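PDB 3Q3W: 3-isopropylmalate dehydratase small subunit from Campylobacter jejuni, which catalyses, as the small subunit of isopropylmalate isomerase, the interconversion of 2-isopropylmalate and 3-isopropylmalate through 2-isopropylmaleate. Local coordinates for residues D48-D53 against M61-N66; A94-G99 against N119-I124; K144-S149 against V155-K160. All blocks are in the same frame, centred on the assembly; numbering follows the deposited sequence.

Interaction 1: D48-D53 against M61-N66; sequences DLRYLD and MDFNLN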
ATOM      1  N   ASP A  48      -2.309  14.627  -5.046  1.00 28.10           N
ATOM      2  CA  ASP A  48      -2.416  15.199  -6.385  1.00 29.61           C
ATOM      3  C   ASP A  48      -3.295  14.350  -7.292  1.00 30.01           C
ATOM      4  O   ASP A  48      -3.948  14.867  -8.211  1.00 28.66           O
ATOM      5  CB  ASP A  48      -1.040  15.348  -7.004  1.00 31.42           C
ATOM      6  CG  ASP A  48      -0.113  16.223  -6.158  1.00 32.88           C
ATOM      7  OD1 ASP A  48      -0.598  17.100  -5.398  1.00 30.68           O
ATOM      8  OD2 ASP A  48       1.098  16.002  -6.245  1.00 35.23           O
ATOM      9  N   LEU A  49      -3.349  13.055  -7.004  1.00 28.93           N
ATOM     10  CA  LEU A  49      -4.332  12.164  -7.668  1.00 28.66           C
ATOM     11  C   LEU A  49      -5.755  12.214  -7.033  1.00 27.17           C
ATOM     12  O   LEU A  49      -6.777  11.882  -7.692  1.00 26.00           O
ATOM     13  CB  LEU A  49      -3.795  10.728  -7.611  1.00 28.37           C
ATOM     14  CG  LEU A  49      -2.387  10.544  -8.197  1.00 31.16           C
ATOM     15  CD1 LEU A  49      -1.741   9.236  -7.685  1.00 34.06           C
ATOM     16  CD2 LEU A  49      -2.420  10.562  -9.714  1.00 34.30           C
ATOM     17  N   ARG A  50      -5.840  12.609  -5.760  1.00 25.36           N
ATOM     18  CA  ARG A  50      -7.044  12.372  -4.938  1.00 23.22           C
ATOM     19  C   ARG A  50      -7.985  13.537  -4.860  1.00 22.67           C
ATOM     20  O   ARG A  50      -9.167  13.346  -4.785  1.00 20.64           O
ATOM     21  CB  ARG A  50      -6.629  11.875  -3.555  1.00 23.45           C
ATOM     22  CG  ARG A  50      -7.654  11.785  -2.415  1.00 22.90           C
ATOM     23  CD  ARG A  50      -6.880  11.367  -1.181  1.00 21.30           C
ATOM     24  NE  ARG A  50      -7.716  11.196  -0.010  1.00 21.99           N
ATOM     25  CZ  ARG A  50      -7.266  10.894   1.207  1.00 21.89           C
ATOM     26  NH1 ARG A  50      -5.953  10.731   1.413  1.00 20.85           N
ATOM     27  NH2 ARG A  50      -8.125  10.735   2.211  1.00 17.02           N
ATOM     28  N   TYR A  51      -7.468  14.741  -4.974  1.00 24.10           N
ATOM     29  CA  TYR A  51      -8.236  15.961  -4.794  1.00 24.17           C
ATOM     30  C   TYR A  51      -8.165  16.804  -6.063  1.00 24.15           C
ATOM     31  O   TYR A  51      -7.127  16.889  -6.698  1.00 24.89           O
ATOM     32  CB  TYR A  51      -7.630  16.794  -3.618  1.00 24.26           C
ATOM     33  CG  TYR A  51      -7.628  16.085  -2.295  1.00 24.69           C
ATOM     34  CD1 TYR A  51      -8.819  15.764  -1.666  1.00 23.23           C
ATOM     35  CD2 TYR A  51      -6.440  15.763  -1.644  1.00 21.83           C
ATOM     36  CE1 TYR A  51      -8.828  15.107  -0.477  1.00 25.50           C
ATOM     37  CE2 TYR A  51      -6.458  15.092  -0.453  1.00 25.85           C
ATOM     38  CZ  TYR A  51      -7.662  14.777   0.128  1.00 23.24           C
ATOM     39  OH  TYR A  51      -7.711  14.133   1.360  1.00 25.43           O
ATOM     40  N   LEU A  52      -9.276  17.424  -6.417  1.00 26.52           N
ATOM     41  CA  LEU A  52      -9.350  18.360  -7.524  1.00 29.26           C
ATOM     42  C   LEU A  52      -9.038  19.801  -7.084  1.00 31.91           C
ATOM     43  O   LEU A  52      -8.659  20.640  -7.919  1.00 33.31           O
ATOM     44  CB  LEU A  52     -10.741  18.332  -8.153  1.00 29.57           C
ATOM     45  CG  LEU A  52     -11.266  16.998  -8.703  1.00 28.90           C
ATOM     46  CD1 LEU A  52     -12.731  17.175  -9.183  1.00 26.72           C
ATOM     47  CD2 LEU A  52     -10.351  16.571  -9.797  1.00 31.03           C
ATOM     48  N   ASP A  53      -9.242  20.105  -5.805  1.00 33.07           N
ATOM     49  CA  ASP A  53      -8.993  21.478  -5.283  1.00 35.26           C
ATOM     50  C   ASP A  53      -7.650  21.544  -4.565  1.00 35.68           C
ATOM     51  O   ASP A  53      -6.897  20.593  -4.584  1.00 35.18           O
ATOM     52  CB  ASP A  53     -10.159  21.922  -4.370  1.00 35.84           C
ATOM     53  CG  ASP A  53     -10.191  21.172  -3.034  1.00 35.11           C
ATOM     54  OD1 ASP A  53     -10.074  19.941  -3.073  1.00 30.74           O
ATOM     55  OD2 ASP A  53     -10.323  21.822  -1.955  1.00 34.69           O
HETATM   56  N   MSE A  61     -13.193  11.880  -8.337  1.00 26.74           N
HETATM   57  CA  MSE A  61     -13.851  10.557  -8.432  1.00 27.54           C
HETATM   58  C   MSE A  61     -13.287   9.583  -9.466  1.00 28.92           C
HETATM   59  O   MSE A  61     -13.654   8.417  -9.458  1.00 29.68           O
HETATM   60  CB  MSE A  61     -15.357  10.671  -8.609  1.00 29.31           C
HETATM   61  CG  MSE A  61     -16.057  11.471  -7.498  1.00 30.32           C
HETATM   62 SE   MSE A  61     -15.740  10.591  -5.775  0.70 33.92          SE
HETATM   63  CE  MSE A  61     -16.658   8.976  -6.031  1.00 28.71           C
ATOM     64  N   ASP A  62     -12.367  10.016 -10.310  1.00 28.98           N
ATOM     65  CA  ASP A  62     -11.662   9.086 -11.186  1.00 31.09           C
ATOM     66  C   ASP A  62     -10.503   8.378 -10.501  1.00 30.38           C
ATOM     67  O   ASP A  62      -9.889   7.512 -11.099  1.00 32.35           O
ATOM     68  CB  ASP A  62     -11.122   9.784 -12.454  1.00 31.76           C
ATOM     69  CG  ASP A  62     -10.976   8.823 -13.628  1.00 35.51           C
ATOM     70  OD1 ASP A  62     -11.762   7.854 -13.740  1.00 32.84           O
ATOM     71  OD2 ASP A  62     -10.087   9.049 -14.455  1.00 39.88           O
ATOM     72  N   PHE A  63     -10.196   8.765  -9.261  1.00 28.58           N
ATOM     73  CA  PHE A  63      -9.219   8.071  -8.451  1.00 27.49           C
ATOM     74  C   PHE A  63      -9.931   6.957  -7.683  1.00 25.23           C
ATOM     75  O   PHE A  63     -10.881   7.191  -6.918  1.00 25.10           O
ATOM     76  CB  PHE A  63      -8.546   9.069  -7.492  1.00 26.97           C
ATOM     77  CG  PHE A  63      -7.384   8.518  -6.780  1.00 27.42           C
ATOM     78  CD1 PHE A  63      -6.346   7.914  -7.474  1.00 29.34           C
ATOM     79  CD2 PHE A  63      -7.301   8.594  -5.388  1.00 28.08           C
ATOM     80  CE1 PHE A  63      -5.268   7.417  -6.790  1.00 28.32           C
ATOM     81  CE2 PHE A  63      -6.198   8.100  -4.725  1.00 25.09           C
ATOM     82  CZ  PHE A  63      -5.224   7.492  -5.408  1.00 24.64           C
ATOM     83  N   ASN A  64      -9.491   5.743  -7.884  1.00 24.32           N
ATOM     84  CA  ASN A  64     -10.232   4.605  -7.345  1.00 24.99           C
ATOM     85  C   ASN A  64     -10.465   4.645  -5.826  1.00 25.11           C
ATOM     86  O   ASN A  64     -11.557   4.264  -5.354  1.00 24.26           O
ATOM     87  CB  ASN A  64      -9.560   3.286  -7.750  1.00 25.23           C
ATOM     88  CG  ASN A  64     -10.000   2.785  -9.132  1.00 28.30           C
ATOM     89  OD1 ASN A  64     -11.063   3.150  -9.619  1.00 30.78           O
ATOM     90  ND2 ASN A  64      -9.172   1.935  -9.752  1.00 26.88           N
ATOM     91  N   LEU A  65      -9.485   5.123  -5.056  1.00 24.24           N
ATOM     92  CA  LEU A  65      -9.639   5.157  -3.589  1.00 24.89           C
ATOM     93  C   LEU A  65     -10.753   6.032  -3.122  1.00 23.27           C
ATOM     94  O   LEU A  65     -11.174   5.894  -1.984  1.00 25.38           O
ATOM     95  CB  LEU A  65      -8.354   5.574  -2.834  1.00 23.82           C
ATOM     96  CG  LEU A  65      -7.264   4.536  -2.687  1.00 27.80           C
ATOM     97  CD1 LEU A  65      -5.911   5.175  -2.210  1.00 23.47           C
ATOM     98  CD2 LEU A  65      -7.669   3.345  -1.810  1.00 24.63           C
ATOM     99  N   ASN A  66     -11.255   6.912  -3.986  1.00 23.38           N
ATOM    100  CA  ASN A  66     -12.377   7.779  -3.669  1.00 22.74           C
ATOM    101  C   ASN A  66     -13.775   7.142  -3.877  1.00 23.66           C
ATOM    102  O   ASN A  66     -14.797   7.651  -3.375  1.00 22.36           O
ATOM    103  CB  ASN A  66     -12.265   9.112  -4.470  1.00 24.41           C
ATOM    104  CG  ASN A  66     -11.153  10.043  -3.935  1.00 23.24           C
ATOM    105  OD1 ASN A  66     -10.762   9.941  -2.783  1.00 22.29           O
ATOM    106  ND2 ASN A  66     -10.599  10.882  -4.795  1.00 22.46           N
TER
HETATM  107  O   HOH W   1     -10.880  10.323  -0.084  1.00 25.58           O
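Arg50 meets both Phe63 and Asn66, and its side chain can be walked outward from the backbone. Arg50 CB rests against the Phe63 ring, 3.8 Å from Phe63 CD2. With CG anti to the backbone N (chi1 169°) and the chain extended as far as NE, Arg50 CG passes the amide of Asn66, 3.6 Å from Asn66 OD1, while the Tyr51 ring lies on CG with its face. Arg50 NE shares a water with Asn66: the water donates to Asn66 OD1 at 2.7 Å and accepts a longer bond from NE. At the tip, NH1 bonds the carbonyl oxygens of Gly42 and Leu45, and the Tyr51 hydroxyl sits over the guanidinium plane.

One residue earlier, Leu49 lays its CB over one face of the Phe63 ring, 4.0 Å from the centroid, in a CH-pi contact. Asn66 ND2 donates to Arg50 O at 2.8 Å, in the carbonyl plane and on a lone pair, though bent at the hydrogen to 139°; the same nitrogen also bonds Asn60 O. The amide therefore joins the last turn of helix 47-50 to Asn60 in the loop that follows, both ends of the carboxamide have partners, and its rotation is fixed by which end donates and which accepts.

Interaction 2: A94-G99 against N119-I124; sequences ALVDYG and NGLLTI
Leu95, Val96 and Leu121 make the apolar part of this contact, one residue of the loop facing two neighbours on the helix. Leu121 has CG anti to its backbone N (chi1 178°), which sends the branch out to the helix. Leu121 CD2 lies against Leu95, 3.8 Å from Leu95 CB and 3.9 Å from Leu95 CD1, so a single methyl is held beside both the root and one branch end of that leucine. Nearer the backbone, Leu121 CB meets Val96 CG2 at 3.9 Å, the two side chains running antiparallel where they pass.

The backbone takes part through Asn119 O, which Val96 CG2 approaches to 3.9 Å without any polar bond. Val96 is modelled in two conformers, and both of its contacts are described for one of them.

Gly120, at positive phi, ends helix 110-118 with a Schellman motif, Leu121 N returning to Ala116 O, and the chain then turns into strand 122-125. Leu121 is thus placed between elements: it also touches Ala116 of helix 110-118 and Ile103 of strand 102-105, while Leu95 reaches Phe112, so helix 90-98 packs against both its neighbouring helix and the approach to the edge strand.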
ATOM      1  N   ALA A  94       2.141   8.036   5.463  1.00 18.91           N
ATOM      2  CA  ALA A  94       0.853   8.438   4.909  1.00 19.03           C
ATOM      3  C   ALA A  94       0.023   7.212   4.539  1.00 18.80           C
ATOM      4  O   ALA A  94      -1.177   7.140   4.782  1.00 20.08           O
ATOM      5  CB  ALA A  94       1.078   9.342   3.707  1.00 18.40           C
ATOM      6  N   LEU A  95       0.674   6.223   3.956  1.00 18.92           N
ATOM      7  CA  LEU A  95      -0.011   4.980   3.597  1.00 18.41           C
ATOM      8  C   LEU A  95      -0.563   4.272   4.828  1.00 18.29           C
ATOM      9  O   LEU A  95      -1.751   3.896   4.843  1.00 17.34           O
ATOM     10  CB  LEU A  95       0.954   4.054   2.799  1.00 18.77           C
ATOM     11  CG  LEU A  95       1.234   4.513   1.374  1.00 20.22           C
ATOM     12  CD1 LEU A  95       2.615   4.099   0.829  1.00 19.79           C
ATOM     13  CD2 LEU A  95       0.092   4.049   0.438  1.00 18.82           C
ATOM     14  N   VAL A  96       0.271   4.063   5.867  1.00 18.83           N
ATOM     15  CA  VAL A  96      -0.191   3.389   7.093  0.60 18.76           C
ATOM     16  C   VAL A  96      -1.267   4.188   7.840  1.00 18.91           C
ATOM     17  O   VAL A  96      -2.253   3.639   8.274  1.00 18.06           O
ATOM     18  CB  VAL A  96       0.986   3.043   8.039  0.60 20.03           C
ATOM     19  CG1 VAL A  96       0.495   2.583   9.409  0.60 19.19           C
ATOM     20  CG2 VAL A  96       1.914   1.945   7.370  0.60 18.54           C
ATOM     21  N   ASP A  97      -1.074   5.499   7.952  1.00 17.74           N
ATOM     22  CA  ASP A  97      -2.034   6.358   8.630  1.00 18.55           C
ATOM     23  C   ASP A  97      -3.389   6.326   7.884  1.00 18.98           C
ATOM     24  O   ASP A  97      -4.451   6.434   8.522  1.00 18.02           O
ATOM     25  CB  ASP A  97      -1.543   7.805   8.686  1.00 19.39           C
ATOM     26  CG  ASP A  97      -0.327   8.010   9.663  1.00 20.53           C
ATOM     27  OD1 ASP A  97       0.074   7.061  10.361  1.00 24.37           O
ATOM     28  OD2 ASP A  97       0.215   9.142   9.745  1.00 24.63           O
ATOM     29  N   TYR A  98      -3.372   6.178   6.560  1.00 18.90           N
ATOM     30  CA  TYR A  98      -4.638   6.093   5.803  1.00 19.01           C
ATOM     31  C   TYR A  98      -5.344   4.809   6.132  1.00 18.63           C
ATOM     32  O   TYR A  98      -6.555   4.673   6.040  1.00 20.05           O
ATOM     33  CB  TYR A  98      -4.361   6.124   4.300  1.00 18.72           C
ATOM     34  CG  TYR A  98      -5.590   6.100   3.451  1.00 16.12           C
ATOM     35  CD1 TYR A  98      -6.354   7.253   3.258  1.00 17.16           C
ATOM     36  CD2 TYR A  98      -5.997   4.921   2.825  1.00 18.42           C
ATOM     37  CE1 TYR A  98      -7.485   7.233   2.442  1.00 21.46           C
ATOM     38  CE2 TYR A  98      -7.092   4.904   2.008  1.00 18.00           C
ATOM     39  CZ  TYR A  98      -7.854   6.031   1.817  1.00 19.42           C
ATOM     40  OH  TYR A  98      -8.992   5.996   0.981  1.00 23.38           O
ATOM     41  N   GLY A  99      -4.548   3.832   6.503  1.00 20.84           N
ATOM     42  CA  GLY A  99      -5.070   2.491   6.756  1.00 20.86           C
ATOM     43  C   GLY A  99      -4.545   1.392   5.852  1.00 20.52           C
ATOM     44  O   GLY A  99      -4.995   0.243   5.957  1.00 21.16           O
ATOM     45  N   ASN A 119       8.042   0.129   8.859  1.00 34.57           N
ATOM     46  CA  ASN A 119       6.890   0.764   9.453  1.00 34.31           C
ATOM     47  C   ASN A 119       5.712  -0.153   9.467  1.00 33.62           C
ATOM     48  O   ASN A 119       4.586   0.280   9.714  1.00 34.21           O
ATOM     49  CB  ASN A 119       6.570   2.081   8.746  1.00 33.36           C
ATOM     50  CG  ASN A 119       7.477   3.216   9.191  1.00 39.67           C
ATOM     51  OD1 ASN A 119       7.108   4.006  10.073  1.00 47.59           O
ATOM     52  ND2 ASN A 119       8.687   3.287   8.631  1.00 47.57           N
ATOM     53  N   GLY A 120       5.964  -1.431   9.212  1.00 33.29           N
ATOM     54  CA  GLY A 120       4.915  -2.464   9.354  1.00 32.89           C
ATOM     55  C   GLY A 120       3.988  -2.520   8.171  1.00 30.79           C
ATOM     56  O   GLY A 120       2.940  -3.134   8.251  1.00 33.06           O
ATOM     57  N   LEU A 121       4.395  -1.893   7.074  1.00 29.08           N
ATOM     58  CA  LEU A 121       3.667  -1.885   5.812  1.00 28.66           C
ATOM     59  C   LEU A 121       4.200  -3.047   4.935  1.00 30.16           C
ATOM     60  O   LEU A 121       5.295  -2.955   4.408  1.00 30.48           O
ATOM     61  CB  LEU A 121       3.877  -0.537   5.107  1.00 27.68           C
ATOM     62  CG  LEU A 121       3.247  -0.271   3.729  1.00 29.49           C
ATOM     63  CD1 LEU A 121       1.754  -0.636   3.722  1.00 24.52           C
ATOM     64  CD2 LEU A 121       3.447   1.170   3.240  1.00 27.60           C
ATOM     65  N   LEU A 122       3.440  -4.133   4.803  1.00 29.53           N
ATOM     66  CA  LEU A 122       3.909  -5.298   4.066  1.00 30.24           C
ATOM     67  C   LEU A 122       3.928  -5.140   2.555  1.00 30.93           C
ATOM     68  O   LEU A 122       2.888  -4.926   1.895  1.00 31.11           O
ATOM     69  CB  LEU A 122       3.097  -6.524   4.415  1.00 30.50           C
ATOM     70  CG  LEU A 122       3.492  -7.846   3.762  1.00 31.24           C
ATOM     71  CD1 LEU A 122       5.002  -8.184   3.940  1.00 31.58           C
ATOM     72  CD2 LEU A 122       2.633  -8.973   4.367  1.00 33.94           C
ATOM     73  N   THR A 123       5.109  -5.316   1.997  1.00 31.39           N
ATOM     74  CA  THR A 123       5.325  -5.135   0.580  1.00 32.81           C
ATOM     75  C   THR A 123       5.473  -6.509  -0.107  1.00 34.72           C
ATOM     76  O   THR A 123       6.449  -7.240   0.119  1.00 32.68           O
ATOM     77  CB  THR A 123       6.580  -4.324   0.397  1.00 33.92           C
ATOM     78  OG1 THR A 123       7.646  -5.046   0.988  1.00 33.39           O
ATOM     79  CG2 THR A 123       6.450  -3.007   1.111  1.00 32.93           C
ATOM     80  N   ILE A 124       4.468  -6.836  -0.914  1.00 34.84           N
ATOM     81  CA  ILE A 124       4.326  -8.132  -1.558  1.00 37.51           C
ATOM     82  C   ILE A 124       4.665  -7.997  -3.012  1.00 39.26           C
ATOM     83  O   ILE A 124       3.949  -7.321  -3.777  1.00 37.81           O
ATOM     84  CB  ILE A 124       2.891  -8.629  -1.434  1.00 37.52           C
ATOM     85  CG1 ILE A 124       2.591  -8.907   0.035  1.00 36.17           C
ATOM     86  CG2 ILE A 124       2.658  -9.867  -2.314  1.00 40.20           C
ATOM     87  CD1 ILE A 124       1.129  -8.946   0.420  1.00 34.65           C
TER

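Interaction 3: K144-S149 against V155-K160; sequences KNIEIS and VFFKDK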
ATOM      1  N   LYS A 144     -14.344  -6.957  -2.886  1.00 31.58           N
ATOM      2  CA  LYS A 144     -13.031  -6.418  -3.113  1.00 30.04           C
ATOM      3  C   LYS A 144     -11.973  -6.989  -2.165  1.00 30.00           C
ATOM      4  O   LYS A 144     -10.780  -6.592  -2.228  1.00 28.65           O
ATOM      5  CB  LYS A 144     -13.085  -4.884  -2.951  1.00 28.69           C
ATOM      6  CG  LYS A 144     -14.066  -4.165  -3.873  1.00 27.91           C
ATOM      7  CD  LYS A 144     -13.816  -4.504  -5.335  1.00 26.04           C
ATOM      8  CE  LYS A 144     -14.460  -3.475  -6.257  1.00 24.58           C
ATOM      9  NZ  LYS A 144     -14.522  -3.918  -7.675  1.00 29.34           N
ATOM     10  N   ASN A 145     -12.401  -7.876  -1.266  1.00 29.33           N
ATOM     11  CA  ASN A 145     -11.530  -8.372  -0.212  1.00 27.86           C
ATOM     12  C   ASN A 145     -10.476  -9.291  -0.765  1.00 29.66           C
ATOM     13  O   ASN A 145     -10.776 -10.146  -1.611  1.00 27.93           O
ATOM     14  CB  ASN A 145     -12.345  -9.088   0.837  1.00 28.58           C
ATOM     15  CG  ASN A 145     -13.083  -8.145   1.710  1.00 30.43           C
ATOM     16  OD1 ASN A 145     -12.460  -7.427   2.480  1.00 33.89           O
ATOM     17  ND2 ASN A 145     -14.417  -8.087   1.572  1.00 34.16           N
ATOM     18  N   ILE A 146      -9.232  -9.064  -0.320  1.00 30.12           N
ATOM     19  CA  ILE A 146      -8.126  -9.961  -0.519  1.00 31.47           C
ATOM     20  C   ILE A 146      -7.657 -10.411   0.864  1.00 32.78           C
ATOM     21  O   ILE A 146      -7.748  -9.664   1.833  1.00 31.96           O
ATOM     22  CB  ILE A 146      -6.989  -9.313  -1.319  1.00 30.18           C
ATOM     23  CG1 ILE A 146      -7.453  -9.075  -2.771  1.00 32.02           C
ATOM     24  CG2 ILE A 146      -5.724 -10.200  -1.242  1.00 32.06           C
ATOM     25  CD1 ILE A 146      -6.487  -8.315  -3.670  1.00 30.43           C
ATOM     26  N   GLU A 147      -7.219 -11.660   0.985  1.00 36.42           N
ATOM     27  CA  GLU A 147      -6.621 -12.111   2.254  1.00 37.08           C
ATOM     28  C   GLU A 147      -5.138 -12.409   2.095  1.00 37.97           C
ATOM     29  O   GLU A 147      -4.710 -12.934   1.091  1.00 37.92           O
ATOM     30  CB  GLU A 147      -7.356 -13.324   2.834  1.00 39.32           C
ATOM     31  CG  GLU A 147      -6.972 -13.585   4.297  1.00 41.91           C
ATOM     32  CD  GLU A 147      -7.893 -14.550   5.033  1.00 47.71           C
ATOM     33  OE1 GLU A 147      -9.018 -14.808   4.572  1.00 51.65           O
ATOM     34  OE2 GLU A 147      -7.482 -15.049   6.098  1.00 50.85           O
ATOM     35  N   ILE A 148      -4.348 -12.043   3.114  1.00 37.42           N
ATOM     36  CA  ILE A 148      -2.894 -12.220   3.073  1.00 37.42           C
ATOM     37  C   ILE A 148      -2.449 -12.864   4.360  1.00 37.79           C
ATOM     38  O   ILE A 148      -2.804 -12.379   5.422  1.00 38.10           O
ATOM     39  CB  ILE A 148      -2.151 -10.906   2.945  1.00 35.17           C
ATOM     40  CG1 ILE A 148      -2.564 -10.164   1.676  1.00 35.52           C
ATOM     41  CG2 ILE A 148      -0.618 -11.170   2.987  1.00 34.75           C
ATOM     42  CD1 ILE A 148      -2.329  -8.628   1.700  1.00 31.19           C
ATOM     43  N   SER A 149      -1.707 -13.970   4.258  1.00 39.40           N
ATOM     44  CA  SER A 149      -1.074 -14.596   5.402  1.00 38.90           C
ATOM     45  C   SER A 149       0.441 -14.401   5.302  1.00 38.39           C
ATOM     46  O   SER A 149       1.081 -14.876   4.367  1.00 38.93           O
ATOM     47  CB  SER A 149      -1.402 -16.100   5.436  1.00 41.24           C
ATOM     48  OG  SER A 149      -0.733 -16.751   6.510  1.00 41.97           O
ATOM     49  N   VAL A 155      -1.152 -14.976  -0.749  1.00 42.17           N
ATOM     50  CA  VAL A 155      -2.260 -14.060  -0.987  1.00 40.64           C
ATOM     51  C   VAL A 155      -3.431 -14.833  -1.580  1.00 43.10           C
ATOM     52  O   VAL A 155      -3.255 -15.654  -2.530  1.00 45.07           O
ATOM     53  CB  VAL A 155      -1.844 -12.930  -1.948  1.00 40.12           C
ATOM     54  CG1 VAL A 155      -3.041 -12.071  -2.318  1.00 34.65           C
ATOM     55  CG2 VAL A 155      -0.708 -12.111  -1.319  1.00 38.03           C
ATOM     56  N   PHE A 156      -4.599 -14.660  -0.973  1.00 42.13           N
ATOM     57  CA  PHE A 156      -5.780 -15.433  -1.319  1.00 44.35           C
ATOM     58  C   PHE A 156      -6.775 -14.450  -1.883  1.00 45.17           C
ATOM     59  O   PHE A 156      -7.195 -13.534  -1.169  1.00 44.23           O
ATOM     60  CB  PHE A 156      -6.372 -16.117  -0.075  1.00 44.49           C
ATOM     61  CG  PHE A 156      -5.402 -17.011   0.663  1.00 47.84           C
ATOM     62  CD1 PHE A 156      -5.354 -18.384   0.402  1.00 49.09           C
ATOM     63  CD2 PHE A 156      -4.529 -16.486   1.621  1.00 47.64           C
ATOM     64  CE1 PHE A 156      -4.472 -19.227   1.077  1.00 51.02           C
ATOM     65  CE2 PHE A 156      -3.626 -17.326   2.310  1.00 49.07           C
ATOM     66  CZ  PHE A 156      -3.593 -18.717   2.027  1.00 50.33           C
ATOM     67  N   PHE A 157      -7.112 -14.591  -3.162  1.00 46.84           N
ATOM     68  CA  PHE A 157      -8.157 -13.774  -3.788  1.00 46.01           C
ATOM     69  C   PHE A 157      -9.119 -14.678  -4.555  1.00 48.86           C
ATOM     70  O   PHE A 157      -8.745 -15.278  -5.585  1.00 50.06           O
ATOM     71  CB  PHE A 157      -7.551 -12.757  -4.743  1.00 45.19           C
ATOM     72  CG  PHE A 157      -8.549 -11.755  -5.293  1.00 45.43           C
ATOM     73  CD1 PHE A 157      -9.620 -11.286  -4.517  1.00 42.88           C
ATOM     74  CD2 PHE A 157      -8.391 -11.257  -6.576  1.00 47.55           C
ATOM     75  CE1 PHE A 157     -10.509 -10.393  -5.015  1.00 40.96           C
ATOM     76  CE2 PHE A 157      -9.269 -10.336  -7.076  1.00 47.23           C
ATOM     77  CZ  PHE A 157     -10.349  -9.902  -6.290  1.00 44.39           C
ATOM     78  N   LYS A 158     -10.339 -14.776  -4.044  1.00 49.63           N
ATOM     79  CA  LYS A 158     -11.343 -15.676  -4.595  1.00 53.51           C
ATOM     80  C   LYS A 158     -10.783 -17.060  -4.309  1.00 56.86           C
ATOM     81  O   LYS A 158     -10.405 -17.318  -3.161  1.00 57.43           O
ATOM     82  CB  LYS A 158     -11.577 -15.414  -6.094  1.00 54.10           C
ATOM     83  CG  LYS A 158     -12.030 -14.006  -6.421  1.00 54.69           C
ATOM     84  CD  LYS A 158     -13.283 -13.703  -5.649  1.00 55.56           C
ATOM     85  CE  LYS A 158     -14.065 -12.547  -6.216  1.00 56.26           C
ATOM     86  NZ  LYS A 158     -14.462 -11.742  -5.040  1.00 54.81           N
ATOM     87  N   ASP A 159     -10.695 -17.914  -5.335  1.00 59.76           N
ATOM     88  CA  ASP A 159     -10.089 -19.238  -5.213  1.00 62.95           C
ATOM     89  C   ASP A 159      -8.617 -19.338  -5.675  1.00 62.72           C
ATOM     90  O   ASP A 159      -8.036 -20.442  -5.649  1.00 65.17           O
ATOM     91  CB  ASP A 159     -10.928 -20.247  -6.004  1.00 66.32           C
ATOM     92  CG  ASP A 159     -12.185 -20.683  -5.254  1.00 69.26           C
ATOM     93  OD1 ASP A 159     -12.618 -21.848  -5.458  1.00 73.13           O
ATOM     94  OD2 ASP A 159     -12.735 -19.864  -4.479  1.00 69.89           O
ATOM     95  N   LYS A 160      -8.021 -18.211  -6.073  1.00 60.00           N
ATOM     96  CA  LYS A 160      -6.629 -18.164  -6.531  1.00 59.80           C
ATOM     97  C   LYS A 160      -5.629 -17.832  -5.436  1.00 57.05           C
ATOM     98  O   LYS A 160      -5.905 -17.019  -4.580  1.00 55.04           O
ATOM     99  CB  LYS A 160      -6.457 -17.128  -7.618  1.00 59.38           C
ATOM    100  CG  LYS A 160      -7.407 -17.279  -8.747  1.00 63.44           C
ATOM    101  CD  LYS A 160      -7.193 -16.174  -9.757  1.00 65.09           C
ATOM    102  CE  LYS A 160      -8.025 -16.444 -11.003  1.00 67.35           C
ATOM    103  NZ  LYS A 160      -8.259 -15.162 -11.709  1.00 67.48           N
TER
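Strands 145-149 and 154-157 run antiparallel, their local axes 158° apart, with Glu147 and Phe156 as a hydrogen-bonded pair: Glu147 N to Phe156 O is 2.9 Å and Phe156 N to Glu147 O is 2.7 Å, both nearly straight. Glu147 O also takes a CA-H...O contact from Val155.

On the face carrying Ile146, Ile148 and Val155, Ile146 CG2 presses on Val155 CG1 at 3.4 Å, tighter than a usual carbon contact. Ile148, paired with Val155, runs alongside it, Ile148 CG1 lying 4.0 Å from Val155 CG2.

The two strands form a beta hairpin in the mixed sheet, strand 145-149 bonding on its other side to strand 9-17 and strand 154-157 to strand 160-163. A type II' turn from Phe157 to Lys160 leads into that last strand.

Ile146 CG1 sits over one face of the Phe157 ring, 4.0 Å from the centroid, and Lys158 CG covers the opposite face. Asn145 O comes to the edge of the ring, 3.3 Å from Phe157 CD1. Leu138 and Glu137 of helix 128-140 also touch this phenylalanine. Beside Glu147, Phe156 has CG anti to its carbonyl carbon (chi1 -57°), which brings the ring edge past Glu147 O to Ser149 CB, 4.0 Å from Phe156 CE2.

How the interactions relate
From the N terminus the three contacts follow in series, each loop closing before the next opens. Interaction 1 closes a short loop after helix 47-50, ahead of strand 73-78. Interaction 2 spans a longer excursion, in which the chain leaves helix 90-98, forms strand 102-105 and helix 110-118, and returns just ahead of strand 122-125. Interaction 3 closes the hairpin 145-149/154-157. Tyr98 joins the first two, packing on Arg50 and near Leu65 O. Interactions 2 and 3 meet where Ile124 CD1 reaches Ile148 CD1 at 3.7 Å, although their strands are not adjacent in the sheet. Interactions 1 and 3 do not touch, their nearest atoms being about 8 Å apart.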